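Local coordinates for uncharacterized HDOD domain protein (Geobacter sulfurreducens, PDB 3HC1) that is of unknown function but binds two iron ions in an HDOD domain and is probably a metal-dependent phosphohydrolase, at residues H152-N160 with H193-W204; F209-I220 with I230-D238. One frame throughout, in Å; residues are numbered along the deposited sequence.

Interaction 1 of 2, residues H152-N160 with H193-W204; sequences HDVGEVFIN and HCEVGFALAKRW. With FE (Fe (III) ion), chain C; FE (Fe (III) ion), chain B.
Gly-155 and Gly-197 meet backbone to backbone, with Gly-155 CA 3.7 Å from Gly-197 CA. This is the tight part of the contact: the axes of the two short helical segments come within 7.6 Å and cross at 95°. A water sits beside the glycines. It donates to His-152 O and His-193 O and accepts from Gly-155 N, so it links His-152 and Gly-155 to His-193.

The His-193 ring is fixed from several sides: one face, the ND1 edge and the metal. Glu-156 CG lies over one ring face, a CH-pi contact of 3.8 Å to the centroid of the His-193 ring. The Glu-156 carboxylate stacks within 16° of the ring plane, and Cys-194 SG lies toward the rim of the opposite face. Outside the pair, Glu-185 is the polar partner of His-193 ND1. His-193 NE2 binds the chain B iron at 2.3 Å. Asp-153 spans both metals: OD1 binds the chain B iron and OD2 the chain C iron, which His-152 NE2 also binds.

The other end is apolar. Val-196 CG1 still approaches Phe-158 CD2 closely, at 3.5 Å. The edge at Leu-200 and the partly exposed Trp-204 is looser. Val-154 CG2, anti to its backbone nitrogen, is 4.1 Å from Leu-200 CD2 and 3.8 Å from Trp-204 CH2. Adjacent His-152 and Asp-153, both on iron, form the His-Asp pair that names HD domains.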
loop_
_atom_site.group_PDB
_atom_site.type_symbol
_atom_site.label_atom_id
_atom_site.label_comp_id
_atom_site.label_asym_id
_atom_site.label_seq_id
_atom_site.Cartn_x
_atom_site.Cartn_y
_atom_site.Cartn_z
ATOM N N HIS A 152 2.946 1.635 -0.191
ATOM C CA HIS A 152 3.118 3.015 0.317
ATOM C C HIS A 152 4.133 3.196 1.477
ATOM O O HIS A 152 4.894 4.157 1.524
ATOM C CB HIS A 152 1.784 3.703 0.614
ATOM C CG HIS A 152 1.217 3.382 1.978
ATOM N ND1 HIS A 152 0.646 2.163 2.259
ATOM C CD2 HIS A 152 1.132 4.107 3.122
ATOM C CE1 HIS A 152 0.281 2.129 3.528
ATOM N NE2 HIS A 152 0.539 3.302 4.066
ATOM N N ASP A 153 4.100 2.241 2.404
ATOM C CA ASP A 153 4.967 2.194 3.540
ATOM C C ASP A 153 6.145 1.238 3.400
ATOM O O ASP A 153 6.726 0.803 4.418
ATOM C CB ASP A 153 4.132 1.844 4.778
ATOM C CG ASP A 153 3.480 3.082 5.395
ATOM O OD1 ASP A 153 3.920 4.203 5.043
ATOM O OD2 ASP A 153 2.528 2.932 6.191
ATOM N N VAL A 154 6.537 0.925 2.160
ATOM C CA VAL A 154 7.678 0.012 1.960
ATOM C C VAL A 154 8.958 0.562 2.644
ATOM O O VAL A 154 9.801 -0.191 3.084
ATOM C CB VAL A 154 7.891 -0.295 0.451
ATOM C CG1 VAL A 154 8.415 0.955 -0.302
ATOM C CG2 VAL A 154 8.793 -1.420 0.274
ATOM N N GLY A 155 9.059 1.878 2.802
ATOM C CA GLY A 155 10.150 2.472 3.569
ATOM C C GLY A 155 10.216 2.121 5.047
ATOM O O GLY A 155 11.322 2.058 5.591
ATOM N N GLU A 156 9.060 1.954 5.688
ATOM C CA GLU A 156 8.983 1.524 7.108
ATOM C C GLU A 156 9.381 0.077 7.207
ATOM O O GLU A 156 9.987 -0.326 8.192
ATOM C CB GLU A 156 7.576 1.651 7.720
ATOM C CG GLU A 156 7.014 2.999 7.852
ATOM C CD GLU A 156 7.634 3.810 8.985
ATOM O OE1 GLU A 156 8.863 3.911 9.019
ATOM O OE2 GLU A 156 6.878 4.343 9.819
ATOM N N VAL A 157 9.063 -0.709 6.181
ATOM C CA VAL A 157 9.497 -2.071 6.123
ATOM C C VAL A 157 11.003 -2.100 6.085
ATOM O O VAL A 157 11.639 -2.834 6.822
ATOM C CB VAL A 157 8.913 -2.857 4.911
ATOM C CG1 VAL A 157 9.572 -4.237 4.814
ATOM C CG2 VAL A 157 7.419 -3.018 5.105
ATOM N N PHE A 158 11.586 -1.253 5.254
ATOM C CA PHE A 158 13.029 -1.175 5.188
ATOM C C PHE A 158 13.670 -0.773 6.494
ATOM O O PHE A 158 14.625 -1.400 6.918
ATOM C CB PHE A 158 13.463 -0.175 4.110
ATOM C CG PHE A 158 14.931 0.031 4.077
ATOM C CD1 PHE A 158 15.730 -0.871 3.412
ATOM C CD2 PHE A 158 15.522 1.082 4.767
ATOM C CE1 PHE A 158 17.096 -0.697 3.394
ATOM C CE2 PHE A 158 16.881 1.239 4.743
ATOM C CZ PHE A 158 17.656 0.346 4.067
ATOM N N ILE A 159 13.197 0.318 7.107
ATOM C CA ILE A 159 13.823 0.802 8.315
ATOM C C ILE A 159 13.664 -0.255 9.438
ATOM O O ILE A 159 14.608 -0.471 10.218
ATOM C CB ILE A 159 13.238 2.141 8.764
ATOM C CG1 ILE A 159 13.456 3.213 7.680
ATOM C CG2 ILE A 159 13.802 2.617 10.097
ATOM C CD1 ILE A 159 12.748 4.490 8.014
ATOM N N ASN A 160 12.464 -0.851 9.512
ATOM C CA ASN A 160 12.105 -1.834 10.567
ATOM C C ASN A 160 13.016 -3.061 10.499
ATOM O O ASN A 160 13.532 -3.513 11.515
ATOM C CB ASN A 160 10.625 -2.249 10.468
ATOM C CG ASN A 160 10.184 -3.150 11.641
ATOM O OD1 ASN A 160 10.527 -2.906 12.819
ATOM N ND2 ASN A 160 9.435 -4.175 11.325
ATOM N N HIS A 193 10.430 7.608 6.177
ATOM C CA HIS A 193 10.116 6.452 5.336
ATOM C C HIS A 193 9.544 6.840 3.964
ATOM O O HIS A 193 9.590 6.001 3.034
ATOM C CB HIS A 193 9.161 5.473 6.020
ATOM C CG HIS A 193 7.788 6.021 6.228
ATOM N ND1 HIS A 193 7.506 6.986 7.180
ATOM C CD2 HIS A 193 6.633 5.793 5.567
ATOM C CE1 HIS A 193 6.222 7.283 7.120
ATOM N NE2 HIS A 193 5.666 6.555 6.168
ATOM N N CYS A 194 8.979 8.043 3.837
ATOM C CA CYS A 194 8.573 8.596 2.533
ATOM C C CYS A 194 9.759 8.695 1.602
ATOM O O CYS A 194 9.752 8.165 0.508
ATOM C CB CYS A 194 7.928 9.946 2.668
ATOM S SG CYS A 194 6.397 9.942 3.631
ATOM N N GLU A 195 10.824 9.324 2.052
ATOM C CA GLU A 195 12.018 9.469 1.231
ATOM C C GLU A 195 12.833 8.207 1.053
ATOM O O GLU A 195 13.323 7.908 -0.054
ATOM C CB GLU A 195 12.880 10.573 1.848
ATOM C CG GLU A 195 12.179 11.903 1.795
ATOM C CD GLU A 195 11.340 12.209 3.030
ATOM O OE1 GLU A 195 11.133 11.357 3.909
ATOM O OE2 GLU A 195 10.893 13.333 3.096
ATOM N N VAL A 196 12.981 7.446 2.146
ATOM C CA VAL A 196 13.606 6.158 2.062
ATOM C C VAL A 196 12.828 5.257 1.135
ATOM O O VAL A 196 13.441 4.561 0.342
ATOM C CB VAL A 196 13.759 5.479 3.472
ATOM C CG1 VAL A 196 14.336 4.031 3.421
ATOM C CG2 VAL A 196 14.707 6.345 4.307
ATOM N N GLY A 197 11.496 5.240 1.251
ATOM C CA GLY A 197 10.674 4.348 0.391
ATOM C C GLY A 197 10.810 4.756 -1.065
ATOM O O GLY A 197 10.822 3.909 -1.986
ATOM N N PHE A 198 10.883 6.054 -1.275
ATOM C CA PHE A 198 11.075 6.596 -2.671
ATOM C C PHE A 198 12.409 6.110 -3.252
ATOM O O PHE A 198 12.457 5.552 -4.361
ATOM C CB PHE A 198 11.003 8.121 -2.625
ATOM C CG PHE A 198 11.214 8.786 -3.938
ATOM C CD1 PHE A 198 10.115 9.038 -4.787
ATOM C CD2 PHE A 198 12.497 9.171 -4.329
ATOM C CE1 PHE A 198 10.317 9.721 -5.980
ATOM C CE2 PHE A 198 12.720 9.806 -5.561
ATOM C CZ PHE A 198 11.618 10.060 -6.379
ATOM N N ALA A 199 13.477 6.281 -2.471
ATOM C CA ALA A 199 14.831 5.872 -2.876
ATOM C C ALA A 199 14.845 4.384 -3.179
ATOM O O ALA A 199 15.496 3.952 -4.094
ATOM C CB ALA A 199 15.845 6.146 -1.763
ATOM N N LEU A 200 14.120 3.602 -2.379
ATOM C CA LEU A 200 14.022 2.154 -2.553
ATOM C C LEU A 200 13.267 1.720 -3.785
ATOM O O LEU A 200 13.754 0.926 -4.604
ATOM C CB LEU A 200 13.461 1.464 -1.273
ATOM C CG LEU A 200 13.490 -0.078 -1.245
ATOM C CD1 LEU A 200 14.876 -0.694 -1.413
ATOM C CD2 LEU A 200 12.836 -0.576 0.025
ATOM N N ALA A 201 12.108 2.294 -3.971
ATOM C CA ALA A 201 11.317 2.041 -5.143
ATOM C C ALA A 201 12.038 2.503 -6.429
ATOM O O ALA A 201 11.958 1.815 -7.477
ATOM C CB ALA A 201 9.943 2.746 -4.992
ATOM N N LYS A 202 12.769 3.612 -6.353
ATOM C CA LYS A 202 13.594 4.066 -7.487
ATOM C C LYS A 202 14.699 3.083 -7.780
ATOM O O LYS A 202 14.894 2.726 -8.930
ATOM C CB LYS A 202 14.191 5.457 -7.294
ATOM C CG LYS A 202 13.164 6.619 -7.271
ATOM C CD LYS A 202 12.533 6.896 -8.645
ATOM C CE LYS A 202 13.387 7.812 -9.451
ATOM N NZ LYS A 202 13.061 7.691 -10.871
ATOM N N ARG A 203 15.390 2.593 -6.751
ATOM C CA ARG A 203 16.370 1.515 -6.942
ATOM C C ARG A 203 15.742 0.298 -7.630
ATOM O O ARG A 203 16.362 -0.291 -8.518
ATOM C CB ARG A 203 17.052 1.112 -5.622
ATOM C CG ARG A 203 17.641 -0.285 -5.662
ATOM C CD ARG A 203 18.419 -0.647 -4.434
ATOM N NE ARG A 203 19.656 0.057 -4.492
ATOM C CZ ARG A 203 20.858 -0.479 -4.690
ATOM N NH1 ARG A 203 21.075 -1.787 -4.773
ATOM N NH2 ARG A 203 21.850 0.352 -4.765
ATOM N N TRP A 204 14.499 -0.051 -7.273
ATOM C CA TRP A 204 13.840 -1.190 -7.862
ATOM C C TRP A 204 13.275 -0.966 -9.253
ATOM O O TRP A 204 12.633 -1.848 -9.785
ATOM C CB TRP A 204 12.674 -1.679 -6.984
ATOM C CG TRP A 204 13.076 -2.286 -5.676
ATOM C CD1 TRP A 204 14.303 -2.751 -5.317
ATOM C CD2 TRP A 204 12.210 -2.515 -4.565
ATOM N NE1 TRP A 204 14.256 -3.247 -4.024
ATOM C CE2 TRP A 204 12.988 -3.103 -3.538
ATOM C CE3 TRP A 204 10.862 -2.246 -4.316
ATOM C CZ2 TRP A 204 12.443 -3.472 -2.312
ATOM C CZ3 TRP A 204 10.321 -2.604 -3.072
ATOM C CH2 TRP A 204 11.114 -3.196 -2.092
HETATM FE FE FE C . 0.803 4.173 6.213
HETATM FE FE FE B . 3.428 6.161 5.831
HETATM O O HOH W 1 7.448 4.196 2.538
HETATM O O HOH W 2 1.558 5.930 5.668
#

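Interaction 2 of 2, residues F209-I220 with I230-D238; sequences FICDTILYHHDI and IVAMVAFAD. With FE (Fe (III) ion), chain B; FE (Fe (III) ion), chain C.
Ile-220 lays its side chain along helix 229-243. Its CB faces Ala-235, with Ile-220 CB 4.2 Å from Ala-235 CB. CG1 stands anti to the backbone nitrogen (chi1 -172°) and passes over Ala-232, where Ile-220 CG1 is 3.8 Å from Ala-232 CB. The tip, CD1, presses on the Ala-232 backbone and meets Val-231 CG1 at 3.6 Å. Packing is tight there: Ile-220 CD1 is only 3.4 Å from Ala-232 CA.

Earlier in the segment, Thr-213 faces two ways. Its OG1 donates to Phe-209 O, in the carbonyl plane, and its CG2 crosses Val-234 at about a right angle, 3.6 Å from Val-234 CG1. Phe-209 CD1 touches Ile-230 CD1. The axes of the two short helical segments lie 38° apart, N-to-C directions alike.

Toward the metals the contact turns polar. His-217 O takes a CA-H...O contact from Ala-235 CA. A water lies within hydrogen-bonding distance of this oxygen and of Asp-238 OD2, but with more acceptors around it than protons it cannot serve them all at once. His-217 NE2 and His-218 NE2 each bind the chain B iron at 2.2 Å. Asp-238 OD1 binds the chain C iron, while OD2 lies 3.4 Å from His-218 CE1, with carboxylate and ring almost perpendicular. His-217 ND1 gives a weak bond to Ile-214 O. The neighbouring His-217 and His-218 and an aspartate on helix 229-243 thus supply ligands to both metals of an HD-type diiron site.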
loop_
_atom_site.group_PDB
_atom_site.type_symbol
_atom_site.label_atom_id
_atom_site.label_comp_id
_atom_site.label_asym_id
_atom_site.label_seq_id
_atom_site.Cartn_x
_atom_site.Cartn_y
_atom_site.Cartn_z
ATOM N N PHE A 209 4.784 6.835 -10.773
ATOM C CA PHE A 209 3.471 7.032 -10.136
ATOM C C PHE A 209 3.465 6.346 -8.767
ATOM O O PHE A 209 2.851 6.841 -7.836
ATOM C CB PHE A 209 2.265 6.637 -11.004
ATOM C CG PHE A 209 1.886 5.198 -10.957
ATOM C CD1 PHE A 209 1.044 4.731 -9.951
ATOM C CD2 PHE A 209 2.319 4.308 -11.946
ATOM C CE1 PHE A 209 0.626 3.404 -9.928
ATOM C CE2 PHE A 209 1.938 2.926 -11.901
ATOM C CZ PHE A 209 1.095 2.488 -10.893
ATOM N N ILE A 210 4.192 5.245 -8.655
ATOM C CA ILE A 210 4.318 4.499 -7.382
ATOM C C ILE A 210 5.322 5.221 -6.504
ATOM O O ILE A 210 5.050 5.467 -5.323
ATOM C CB ILE A 210 4.771 3.010 -7.612
ATOM C CG1 ILE A 210 3.679 2.251 -8.373
ATOM C CG2 ILE A 210 5.075 2.294 -6.281
ATOM C CD1 ILE A 210 4.144 0.980 -9.116
ATOM N N CYS A 211 6.491 5.544 -7.052
ATOM C CA CYS A 211 7.516 6.287 -6.300
ATOM C C CYS A 211 6.953 7.525 -5.667
ATOM O O CYS A 211 7.165 7.786 -4.477
ATOM C CB CYS A 211 8.684 6.645 -7.217
ATOM S SG CYS A 211 9.626 5.199 -7.773
ATOM N N ASP A 212 6.207 8.303 -6.443
ATOM C CA ASP A 212 5.654 9.542 -5.879
ATOM C C ASP A 212 4.571 9.265 -4.794
ATOM O O ASP A 212 4.394 10.038 -3.895
ATOM C CB ASP A 212 5.035 10.351 -6.998
ATOM C CG ASP A 212 6.061 10.889 -7.997
ATOM O OD1 ASP A 212 7.306 10.685 -7.847
ATOM O OD2 ASP A 212 5.589 11.493 -8.999
ATOM N N THR A 213 3.838 8.168 -4.906
ATOM C CA THR A 213 2.828 7.854 -3.938
ATOM C C THR A 213 3.529 7.605 -2.592
ATOM O O THR A 213 3.123 8.197 -1.595
ATOM C CB THR A 213 2.016 6.618 -4.307
ATOM O OG1 THR A 213 1.238 6.868 -5.490
ATOM C CG2 THR A 213 1.098 6.221 -3.129
ATOM N N ILE A 214 4.645 6.858 -2.630
ATOM C CA ILE A 214 5.502 6.560 -1.441
ATOM C C ILE A 214 6.071 7.867 -0.842
ATOM O O ILE A 214 5.998 8.070 0.347
ATOM C CB ILE A 214 6.598 5.553 -1.814
ATOM C CG1 ILE A 214 6.016 4.217 -2.284
ATOM C CG2 ILE A 214 7.560 5.267 -0.627
ATOM C CD1 ILE A 214 7.102 3.334 -3.006
ATOM N N LEU A 215 6.485 8.806 -1.697
ATOM C CA LEU A 215 7.066 10.074 -1.252
ATOM C C LEU A 215 6.074 11.044 -0.619
ATOM O O LEU A 215 6.413 11.763 0.347
ATOM C CB LEU A 215 7.757 10.776 -2.447
ATOM C CG LEU A 215 8.485 12.111 -2.190
ATOM C CD1 LEU A 215 9.557 11.967 -1.093
ATOM C CD2 LEU A 215 9.106 12.677 -3.489
ATOM N N TYR A 216 4.856 11.083 -1.149
ATOM C CA TYR A 216 3.906 12.161 -0.842
ATOM C C TYR A 216 2.688 11.746 -0.037
ATOM O O TYR A 216 1.819 12.584 0.242
ATOM C CB TYR A 216 3.430 12.828 -2.129
ATOM C CG TYR A 216 4.490 13.488 -2.989
ATOM C CD1 TYR A 216 5.254 14.559 -2.519
ATOM C CD2 TYR A 216 4.658 13.102 -4.315
ATOM C CE1 TYR A 216 6.222 15.192 -3.366
ATOM C CE2 TYR A 216 5.590 13.720 -5.161
ATOM C CZ TYR A 216 6.370 14.735 -4.683
ATOM O OH TYR A 216 7.243 15.299 -5.561
ATOM N N HIS A 217 2.625 10.471 0.350
ATOM C CA HIS A 217 1.411 9.928 0.949
ATOM C C HIS A 217 1.011 10.513 2.276
ATOM O O HIS A 217 -0.149 10.350 2.659
ATOM C CB HIS A 217 1.414 8.412 1.000
ATOM C CG HIS A 217 2.333 7.826 2.032
ATOM N ND1 HIS A 217 3.610 7.381 1.739
ATOM C CD2 HIS A 217 2.109 7.507 3.327
ATOM C CE1 HIS A 217 4.153 6.874 2.831
ATOM N NE2 HIS A 217 3.299 7.028 3.826
ATOM N N HIS A 218 1.941 11.186 2.971
ATOM C CA HIS A 218 1.601 11.911 4.221
ATOM C C HIS A 218 1.260 13.378 4.005
ATOM O O HIS A 218 0.906 14.044 4.953
ATOM C CB HIS A 218 2.703 11.742 5.307
ATOM C CG HIS A 218 2.759 10.362 5.878
ATOM N ND1 HIS A 218 1.841 9.918 6.807
ATOM C CD2 HIS A 218 3.603 9.313 5.657
ATOM C CE1 HIS A 218 2.082 8.645 7.087
ATOM N NE2 HIS A 218 3.165 8.254 6.435
ATOM N N ASP A 219 1.336 13.893 2.770
ATOM C CA ASP A 219 0.799 15.219 2.472
ATOM C C ASP A 219 0.481 15.380 1.001
ATOM O O ASP A 219 1.333 15.776 0.215
ATOM C CB ASP A 219 1.730 16.315 2.908
ATOM C CG ASP A 219 1.088 17.716 2.799
ATOM O OD1 ASP A 219 -0.157 17.873 2.560
ATOM O OD2 ASP A 219 1.870 18.648 2.954
ATOM N N ILE A 220 -0.749 15.041 0.654
ATOM C CA ILE A 220 -1.226 15.105 -0.742
ATOM C C ILE A 220 -1.011 16.500 -1.342
ATOM O O ILE A 220 -0.788 16.625 -2.534
ATOM C CB ILE A 220 -2.683 14.626 -0.843
ATOM C CG1 ILE A 220 -3.138 14.494 -2.311
ATOM C CG2 ILE A 220 -3.628 15.537 -0.051
ATOM C CD1 ILE A 220 -2.209 13.617 -3.184
ATOM N N ILE A 230 -4.039 8.818 -7.885
ATOM C CA ILE A 230 -3.565 7.656 -7.146
ATOM C C ILE A 230 -3.012 8.049 -5.783
ATOM O O ILE A 230 -3.363 7.439 -4.795
ATOM C CB ILE A 230 -2.530 6.807 -7.957
ATOM C CG1 ILE A 230 -3.199 6.217 -9.234
ATOM C CG2 ILE A 230 -2.003 5.683 -7.084
ATOM C CD1 ILE A 230 -2.246 5.612 -10.261
ATOM N N VAL A 231 -2.149 9.060 -5.743
ATOM C CA VAL A 231 -1.532 9.500 -4.520
ATOM C C VAL A 231 -2.630 9.965 -3.554
ATOM O O VAL A 231 -2.622 9.607 -2.374
ATOM C CB VAL A 231 -0.557 10.695 -4.689
ATOM C CG1 VAL A 231 0.177 10.898 -3.327
ATOM C CG2 VAL A 231 0.437 10.479 -5.828
ATOM N N ALA A 232 -3.576 10.757 -4.076
ATOM C CA ALA A 232 -4.671 11.263 -3.280
ATOM C C ALA A 232 -5.465 10.104 -2.651
ATOM O O ALA A 232 -5.787 10.160 -1.452
ATOM C CB ALA A 232 -5.554 12.183 -4.134
HETATM N N MSE A 233 -5.707 9.037 -3.443
HETATM C CA MSE A 233 -6.429 7.852 -2.983
HETATM C C MSE A 233 -5.720 7.121 -1.859
HETATM O O MSE A 233 -6.338 6.716 -0.840
HETATM C CB MSE A 233 -6.775 6.899 -4.194
HETATM C CG MSE A 233 -7.963 7.532 -4.985
HETATM SE SE MSE A 233 -8.095 6.657 -6.672
HETATM C CE MSE A 233 -9.042 8.165 -7.466
ATOM N N VAL A 234 -4.424 6.951 -2.037
ATOM C CA VAL A 234 -3.606 6.212 -1.046
ATOM C C VAL A 234 -3.395 7.088 0.179
ATOM O O VAL A 234 -3.423 6.565 1.317
ATOM C CB VAL A 234 -2.270 5.753 -1.672
ATOM C CG1 VAL A 234 -1.201 5.237 -0.577
ATOM C CG2 VAL A 234 -2.521 4.711 -2.817
ATOM N N ALA A 235 -3.179 8.398 0.001
ATOM C CA ALA A 235 -3.036 9.270 1.195
ATOM C C ALA A 235 -4.292 9.223 2.018
ATOM O O ALA A 235 -4.199 9.128 3.249
ATOM C CB ALA A 235 -2.713 10.757 0.872
ATOM N N PHE A 236 -5.471 9.318 1.364
ATOM C CA PHE A 236 -6.738 9.202 2.108
ATOM C C PHE A 236 -6.850 7.858 2.815
ATOM O O PHE A 236 -7.147 7.784 4.029
ATOM C CB PHE A 236 -7.991 9.473 1.246
ATOM C CG PHE A 236 -9.259 9.300 1.986
ATOM C CD1 PHE A 236 -9.811 8.056 2.141
ATOM C CD2 PHE A 236 -9.838 10.382 2.640
ATOM C CE1 PHE A 236 -10.931 7.871 2.877
ATOM C CE2 PHE A 236 -10.971 10.203 3.380
ATOM C CZ PHE A 236 -11.517 8.958 3.502
ATOM N N ALA A 237 -6.598 6.788 2.075
ATOM C CA ALA A 237 -6.691 5.443 2.642
ATOM C C ALA A 237 -5.763 5.239 3.849
ATOM O O ALA A 237 -6.140 4.572 4.819
ATOM C CB ALA A 237 -6.484 4.355 1.568
ATOM N N ASP A 238 -4.589 5.842 3.824
ATOM C CA ASP A 238 -3.664 5.702 4.916
ATOM C C ASP A 238 -4.196 6.405 6.164
ATOM O O ASP A 238 -4.233 5.826 7.255
ATOM C CB ASP A 238 -2.273 6.234 4.551
ATOM C CG ASP A 238 -1.379 6.302 5.737
ATOM O OD1 ASP A 238 -1.176 5.244 6.328
ATOM O OD2 ASP A 238 -0.916 7.391 6.127
HETATM FE FE FE B . 3.428 6.161 5.831
HETATM FE FE FE C . 0.803 4.173 6.213
HETATM O O HOH W 3 -1.402 9.766 5.181
HETATM O O HOH W 2 1.558 5.930 5.668
#

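In the fold
Interactions 1 and 2 follow one another along the chain, and their centres lie about 13 Å apart. They converge on the same two irons. At the chain B iron, His-193 NE2 of interaction 1 is 3.0 Å from His-218 NE2 of interaction 2, and Asp-153 OD1 is 3.1 Å from His-217 NE2. At the chain C iron, His-152 and Asp-153 are joined by Asp-238. One water bridges the metals, 1.9 Å from the chain B iron and 2.0 Å from the chain C iron. His-122 and Glu-249 complete the chain C site, and Glu-249 also binds the chain B iron. Away from the metals, Phe-198 packs on Cys-211, joining consecutive helices 193-203 and 208-216.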